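Long-range contacts in putative esterase/lipase/thioesterase (Silicibacter sp., PDB 2PBL), which probably hydrolyses ester or thioester bonds as a member of the alpha/beta-hydrolase family, its natural substrate being unidentified: residues A39-S44 and K52-L57; L65-H70 and A95-S100; A26-F31 and W82-V87. All coordinates share one frame; numbering follows the deposited sequence.

Contact 1. Residues A39-S44 and K52-L57; sequences ARLNLS and KFDLFL
The antiparallel hairpin at the border of the alpha/beta-hydrolase sheet pairs 39-44, one of the two edge strands, with 52-56, and a G1 beta bulge interrupts the ladder where N42 and L43 both face F53. R40 and L55 exchange backbone bonds on one side of the bulge, and L43 and F53 do so on the other, F53 N reaching L43 O at 2.8 Å. The bulge turns N42 N away from the ladder, and D54 OD1 accepts it at 2.7 Å in a nearly straight bond (169°). The same carboxylate oxygen forms a salt bridge with K79, which also bonds N42 OD1. At the bulge, L43 lays its CB over one face of the F53 ring, 3.9 Å from the centroid, a CH-pi contact; F53 CG, set between its backbone N and carbonyl carbon (chi1 68°), turns the ring under L43 CB. L43 CD1 continues to L55 CB and lies over a face of the R40 guanidinium, whose salt bridge is to E126 of helix 109-126. On the opposite face of the hairpin, A39 CB meets the edge of the F56 ring, 3.8 Å from F56 CD1. At the turn end, one water donates to N42 O and accepts from K52 NZ.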
# COMPACT_ATOMS: atom_id res chain seq x y z
N ALA A 39 14.56 7.03 13.17
CA ALA A 39 13.40 7.51 12.46
C ALA A 39 13.78 8.79 11.72
O ALA A 39 14.01 9.82 12.34
CB ALA A 39 12.27 7.78 13.42
N ARG A 40 13.90 8.70 10.40
CA ARG A 40 14.14 9.87 9.54
C ARG A 40 12.78 10.37 8.98
O ARG A 40 12.30 9.91 7.95
CB ARG A 40 15.09 9.51 8.42
CG ARG A 40 16.48 9.12 8.89
CD ARG A 40 17.40 8.74 7.69
NE ARG A 40 17.53 9.82 6.69
CZ ARG A 40 18.13 9.69 5.51
NH1 ARG A 40 18.68 8.53 5.14
NH2 ARG A 40 18.19 10.73 4.69
N LEU A 41 12.15 11.30 9.67
CA LEU A 41 10.80 11.69 9.31
C LEU A 41 10.72 12.77 8.24
O LEU A 41 11.65 13.55 8.08
CB LEU A 41 10.06 12.17 10.55
CG LEU A 41 10.03 11.20 11.74
CD1 LEU A 41 9.28 11.83 12.89
CD2 LEU A 41 9.38 9.90 11.37
N ASN A 42 9.62 12.79 7.50
CA ASN A 42 9.39 13.87 6.55
C ASN A 42 10.48 14.19 5.54
O ASN A 42 10.78 15.36 5.24
CB ASN A 42 8.97 15.13 7.33
CG ASN A 42 7.68 14.91 8.03
OD1 ASN A 42 6.65 14.66 7.38
ND2 ASN A 42 7.71 14.91 9.36
N LEU A 43 11.06 13.14 4.99
CA LEU A 43 12.00 13.30 3.92
C LEU A 43 11.17 13.65 2.69
O LEU A 43 10.09 13.12 2.52
CB LEU A 43 12.78 12.02 3.72
CG LEU A 43 13.72 11.54 4.83
CD1 LEU A 43 14.51 10.30 4.38
CD2 LEU A 43 14.67 12.65 5.31
N SER A 44 11.66 14.56 1.85
CA SER A 44 10.91 14.98 0.68
C SER A 44 11.15 14.10 -0.52
O SER A 44 12.27 13.65 -0.76
CB SER A 44 11.25 16.42 0.25
OG SER A 44 10.53 17.37 1.02
N LYS A 52 6.09 13.69 0.97
CA LYS A 52 7.03 13.34 1.99
C LYS A 52 6.92 11.87 2.31
O LYS A 52 5.87 11.28 2.07
CB LYS A 52 6.63 14.04 3.29
CG LYS A 52 6.42 15.53 3.23
CD LYS A 52 7.68 16.28 3.18
CE LYS A 52 7.35 17.78 3.24
NZ LYS A 52 8.51 18.64 2.95
N PHE A 53 8.01 11.31 2.84
CA PHE A 53 8.05 9.96 3.35
C PHE A 53 8.88 9.88 4.61
O PHE A 53 9.77 10.70 4.85
CB PHE A 53 8.54 8.93 2.32
CG PHE A 53 10.00 9.05 1.93
CD1 PHE A 53 10.42 10.00 1.00
CD2 PHE A 53 10.94 8.17 2.43
CE1 PHE A 53 11.75 10.10 0.64
CE2 PHE A 53 12.28 8.24 2.05
CZ PHE A 53 12.68 9.21 1.14
N ASP A 54 8.53 8.89 5.42
CA ASP A 54 9.26 8.58 6.62
C ASP A 54 10.14 7.36 6.27
O ASP A 54 9.76 6.47 5.50
CB ASP A 54 8.33 8.27 7.78
CG ASP A 54 7.57 9.52 8.31
OD1 ASP A 54 7.93 10.69 8.04
OD2 ASP A 54 6.58 9.29 9.01
N LEU A 55 11.35 7.39 6.79
CA LEU A 55 12.32 6.33 6.62
C LEU A 55 12.79 5.85 7.99
O LEU A 55 13.41 6.60 8.77
CB LEU A 55 13.48 6.78 5.76
CG LEU A 55 14.51 5.74 5.38
CD1 LEU A 55 13.89 4.57 4.57
CD2 LEU A 55 15.58 6.43 4.54
N PHE A 56 12.46 4.60 8.26
CA PHE A 56 12.81 3.93 9.50
C PHE A 56 13.97 2.98 9.23
O PHE A 56 13.86 2.05 8.42
CB PHE A 56 11.61 3.22 10.12
CG PHE A 56 10.43 4.13 10.31
CD1 PHE A 56 10.50 5.17 11.22
CD2 PHE A 56 9.30 4.02 9.52
CE1 PHE A 56 9.46 6.06 11.34
CE2 PHE A 56 8.26 4.92 9.64
CZ PHE A 56 8.34 5.92 10.56
N LEU A 57 15.05 3.18 9.98
CA LEU A 57 16.28 2.41 9.79
C LEU A 57 16.41 1.35 10.84
O LEU A 57 16.07 1.63 12.01
CB LEU A 57 17.49 3.34 9.93
CG LEU A 57 17.47 4.52 8.97
CD1 LEU A 57 18.55 5.49 9.27
CD2 LEU A 57 17.54 4.08 7.52
O HOH W 1 11.02 17.41 3.55

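Contact 2. Residues L65-H70 and A95-S100; sequences LFVFVH and AVAMPS
P99, F68 and A97 have the most surface buried where strands 64-69 and 94-99 run side by side. A97 is gripped through its backbone on both sides of its CA: its N donates to F66 O, and its O accepts F68 N at 2.8 Å, with F68 N lying nearly on the line of the A97 carbonyl (C=O...N 174°). Its methyl sits between two larger side chains of the neighbouring strand, 4.0 Å from L65 CD1 and 4.1 Å from V67 CG2, on the face covered by A123 of helix 109-126. These strands belong to a beta-alpha-beta unit, with helix 87-91 in the connection, and are parallel neighbours in the central sheet of the alpha/beta-hydrolase fold.

On the other face, F68 meets the selenomethionine M98. Its ring is swung away from its backbone N (chi1 173°), and the extended M98 chain crosses it obliquely, CE coming 3.8 Å from F68 CD2. The selenium lies 5.4 Å from the ring centroid and well off the normal, an oblique Met-aromatic contact. Next along this face, F66 and V96 point the same way, with CD2 of the ring 3.8 Å from V96 CG2, and both rest on A89 of helix 87-91.

P99 has no N-H to continue the ladder; its CD instead packs 3.3 Å from F68 O and touches V67 CG1, the V67 and P99 side chains crossing at about a right angle. There the strands separate, and a water spans them, donating to F68 O and P99 O and accepting a hydrogen bond from H70 N. The H70 ring, stacked with W82 and Y101, brings CD2 to 3.6 Å from P99 O.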
# COMPACT_ATOMS: atom_id res chain seq x y z
N LEU A 65 15.32 -2.55 1.27
CA LEU A 65 14.27 -1.56 1.46
C LEU A 65 12.88 -2.10 1.30
O LEU A 65 12.56 -2.75 0.30
CB LEU A 65 14.43 -0.44 0.43
CG LEU A 65 13.31 0.57 0.32
CD1 LEU A 65 13.20 1.41 1.62
CD2 LEU A 65 13.50 1.48 -0.86
N PHE A 66 12.02 -1.79 2.27
CA PHE A 66 10.62 -2.18 2.23
C PHE A 66 9.79 -0.91 2.21
O PHE A 66 9.91 -0.11 3.12
CB PHE A 66 10.28 -3.08 3.44
CG PHE A 66 8.79 -3.18 3.78
CD1 PHE A 66 7.82 -3.29 2.83
CD2 PHE A 66 8.41 -3.30 5.10
CE1 PHE A 66 6.51 -3.47 3.20
CE2 PHE A 66 7.10 -3.45 5.47
CZ PHE A 66 6.15 -3.55 4.52
N VAL A 67 8.98 -0.74 1.16
CA VAL A 67 8.08 0.43 1.10
C VAL A 67 6.67 -0.01 1.40
O VAL A 67 6.13 -0.90 0.73
CB VAL A 67 8.08 1.13 -0.23
CG1 VAL A 67 7.17 2.40 -0.21
CG2 VAL A 67 9.51 1.49 -0.66
N PHE A 68 6.04 0.66 2.37
CA PHE A 68 4.64 0.39 2.66
C PHE A 68 3.77 1.58 2.24
O PHE A 68 4.03 2.70 2.64
CB PHE A 68 4.43 0.02 4.10
CG PHE A 68 2.99 -0.10 4.46
CD1 PHE A 68 2.27 -1.27 4.19
CD2 PHE A 68 2.32 0.98 5.04
CE1 PHE A 68 0.91 -1.35 4.53
CE2 PHE A 68 1.01 0.93 5.36
CZ PHE A 68 0.28 -0.26 5.14
N VAL A 69 2.75 1.31 1.42
CA VAL A 69 1.86 2.37 0.97
C VAL A 69 0.48 2.17 1.60
O VAL A 69 -0.18 1.16 1.37
CB VAL A 69 1.75 2.45 -0.56
CG1 VAL A 69 0.93 3.66 -0.96
CG2 VAL A 69 3.16 2.51 -1.21
N HIS A 70 0.07 3.17 2.36
CA HIS A 70 -1.16 3.16 3.11
C HIS A 70 -2.42 3.37 2.29
O HIS A 70 -2.37 3.89 1.15
CB HIS A 70 -1.08 4.20 4.25
CG HIS A 70 -1.32 5.62 3.82
ND1 HIS A 70 -2.59 6.12 3.58
CD2 HIS A 70 -0.47 6.67 3.69
CE1 HIS A 70 -2.50 7.40 3.27
NE2 HIS A 70 -1.23 7.76 3.34
N ALA A 95 15.20 -1.59 5.99
CA ALA A 95 14.82 -0.19 6.21
C ALA A 95 13.39 -0.10 5.71
O ALA A 95 13.00 -0.82 4.81
CB ALA A 95 15.69 0.77 5.45
N VAL A 96 12.58 0.77 6.28
CA VAL A 96 11.19 0.83 5.88
C VAL A 96 10.74 2.24 5.52
O VAL A 96 10.84 3.15 6.33
CB VAL A 96 10.28 0.25 7.03
CG1 VAL A 96 8.81 0.36 6.67
CG2 VAL A 96 10.68 -1.20 7.31
N ALA A 97 10.24 2.41 4.29
CA ALA A 97 9.78 3.70 3.86
C ALA A 97 8.27 3.74 3.81
O ALA A 97 7.66 2.79 3.31
CB ALA A 97 10.37 4.04 2.45
N MSE A 98 7.68 4.86 4.18
CA MSE A 98 6.25 5.06 4.13
C MSE A 98 5.87 6.41 3.54
O MSE A 98 5.99 7.42 4.17
CB MSE A 98 5.63 4.88 5.51
CG MSE A 98 5.60 3.43 5.91
SE MSE A 98 4.74 3.16 7.66
CE MSE A 98 4.89 1.29 7.84
N PRO A 99 5.40 6.44 2.28
CA PRO A 99 5.08 7.78 1.80
C PRO A 99 3.65 8.22 2.07
O PRO A 99 2.73 7.39 2.28
CB PRO A 99 5.24 7.63 0.28
CG PRO A 99 4.76 6.26 0.05
CD PRO A 99 5.24 5.43 1.22
N SER A 100 3.50 9.54 2.05
CA SER A 100 2.22 10.20 1.95
C SER A 100 2.13 10.55 0.46
O SER A 100 3.10 10.37 -0.32
CB SER A 100 2.21 11.49 2.79
OG SER A 100 2.04 11.26 4.18
O HOH W 2 2.37 4.93 3.43

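Contact 3. Residues A26-F31 and W82-V87; sequences ASAEDF and WSHLAV
With CG turned away from its backbone N (chi1 166°), F31 extends its ring from helix 20-35 onto the short 3-10 turn at 83-85, while H84 holds its imidazole between its own N and carbonyl carbon (chi1 64°), bringing one ring face against S27. S27 CB stands almost centrally over that face, 3.7 Å from the centroid and 13° off the normal, a CH-pi contact; L85 CG of the same turn covers the opposite face, so the imidazole is sandwiched. The S27 hydroxyl is engaged within its own helix by R23 O.

The F31 ring receives S83 O over one face, 3.3 Å from CE2 and displaced toward the rim, an approach from above rather than a hydrogen bond. That oxygen already accepts A86 N inside the turn. Thus helix 20-35, which precedes the first strand of the sheet, packs on the segment leading from strand 64-69 into helix 87-91 of the alpha/beta-hydrolase core, without a hydrogen bond between the two segments. Beside the ring, A28 CB lies 3.6 Å from S83 N and close to H84 ND1.

CZ, at the far end of the F31 ring, touches A86 CB, and the CD1-CE1 side runs past V87 CG2, 3.5 Å from F31 CE1; the ring also meets F56 edge-to-face. An alanine in place of F31 would be likely to open a gap beside S83, A86 and V87 and deprive F56 of its aromatic neighbour. S83 OG, on the helix-facing side of the turn, bonds R32 NH1.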
# COMPACT_ATOMS: atom_id res chain seq x y z
N ALA A 26 -2.13 6.75 17.49
CA ALA A 26 -1.44 6.66 18.77
C ALA A 26 -0.28 5.65 18.73
O ALA A 26 0.82 5.93 19.26
CB ALA A 26 -2.46 6.26 19.87
N SER A 27 -0.56 4.46 18.18
CA SER A 27 0.46 3.42 18.04
C SER A 27 1.62 3.90 17.19
O SER A 27 2.79 3.64 17.51
CB SER A 27 -0.11 2.16 17.38
OG SER A 27 -0.95 1.46 18.26
N ALA A 28 1.29 4.59 16.10
CA ALA A 28 2.32 5.08 15.17
C ALA A 28 3.22 6.15 15.87
O ALA A 28 4.46 6.10 15.81
CB ALA A 28 1.69 5.59 13.90
N GLU A 29 2.58 7.09 16.56
CA GLU A 29 3.31 8.14 17.29
C GLU A 29 4.26 7.53 18.32
O GLU A 29 5.43 7.90 18.37
CB GLU A 29 2.32 9.10 17.96
CG GLU A 29 2.95 10.36 18.57
CD GLU A 29 1.87 11.34 19.07
OE1 GLU A 29 1.17 11.02 20.08
OE2 GLU A 29 1.72 12.42 18.45
N ASP A 30 3.76 6.60 19.14
CA ASP A 30 4.60 5.93 20.14
C ASP A 30 5.83 5.23 19.50
O ASP A 30 6.94 5.29 20.03
CB ASP A 30 3.83 4.85 20.91
CG ASP A 30 2.77 5.42 21.86
OD1 ASP A 30 2.61 6.66 21.92
OD2 ASP A 30 2.10 4.60 22.54
N PHE A 31 5.59 4.55 18.38
CA PHE A 31 6.66 3.89 17.66
C PHE A 31 7.69 4.91 17.19
O PHE A 31 8.86 4.69 17.33
CB PHE A 31 6.12 3.09 16.46
CG PHE A 31 7.20 2.66 15.48
CD1 PHE A 31 7.94 1.51 15.70
CD2 PHE A 31 7.49 3.45 14.36
CE1 PHE A 31 8.95 1.14 14.82
CE2 PHE A 31 8.47 3.09 13.47
CZ PHE A 31 9.21 1.93 13.70
N TRP A 82 0.65 4.95 10.37
CA TRP A 82 1.08 3.57 10.08
C TRP A 82 2.49 3.15 10.45
O TRP A 82 2.86 2.03 10.18
CB TRP A 82 0.90 3.31 8.59
CG TRP A 82 -0.35 3.93 8.00
CD1 TRP A 82 -0.42 5.14 7.36
CD2 TRP A 82 -1.69 3.46 8.10
NE1 TRP A 82 -1.71 5.42 7.03
CE2 TRP A 82 -2.52 4.39 7.46
CE3 TRP A 82 -2.27 2.30 8.64
CZ2 TRP A 82 -3.90 4.22 7.35
CZ3 TRP A 82 -3.63 2.13 8.53
CH2 TRP A 82 -4.44 3.08 7.87
N SER A 83 3.25 4.04 11.06
CA SER A 83 4.67 3.83 11.38
C SER A 83 4.91 2.55 12.13
O SER A 83 5.85 1.81 11.83
CB SER A 83 5.20 5.03 12.17
OG SER A 83 4.73 6.21 11.53
N HIS A 84 4.05 2.28 13.11
CA HIS A 84 4.20 1.09 13.97
C HIS A 84 4.18 -0.25 13.18
O HIS A 84 4.65 -1.29 13.66
CB HIS A 84 3.08 1.10 15.02
CG HIS A 84 1.71 0.97 14.44
ND1 HIS A 84 1.13 1.95 13.66
CD2 HIS A 84 0.81 -0.03 14.52
CE1 HIS A 84 -0.08 1.55 13.29
NE2 HIS A 84 -0.30 0.35 13.81
N LEU A 85 3.68 -0.20 11.95
CA LEU A 85 3.67 -1.38 11.10
C LEU A 85 5.08 -1.70 10.53
O LEU A 85 5.27 -2.72 9.86
CB LEU A 85 2.63 -1.22 10.01
CG LEU A 85 1.17 -0.98 10.47
CD1 LEU A 85 0.24 -0.78 9.30
CD2 LEU A 85 0.64 -2.12 11.38
N ALA A 86 6.05 -0.84 10.80
CA ALA A 86 7.44 -1.07 10.36
C ALA A 86 8.19 -2.09 11.22
O ALA A 86 9.22 -2.64 10.79
CB ALA A 86 8.20 0.27 10.37
N VAL A 87 7.64 -2.40 12.39
CA VAL A 87 8.38 -3.26 13.35
C VAL A 87 8.85 -4.63 12.82
O VAL A 87 10.02 -4.98 12.95
CB VAL A 87 7.54 -3.39 14.69
CG1 VAL A 87 8.09 -4.48 15.58
CG2 VAL A 87 7.54 -2.03 15.39

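Contacts 1 and 2 lie in one mixed sheet, their centres about 9 Å apart, joined where strand 52-56 runs antiparallel to 94-99 with backbone bonds linking F56 to V96 and D54 to M98. Together they take the sheet from the edge strand 39-44 inward to 64-69. Contact 3 packs outside one face, its centre about 13 Å from that of contact 1 and 12 Å from that of contact 2. F56 also packs on S83 and A86 there, and M98 reaches W82. Along the chain, contact 1 closes before contact 2 opens; contact 3 spans contact 1 and alternates with contact 2, tying the N-terminal helix 20-35 to the hydrolase core.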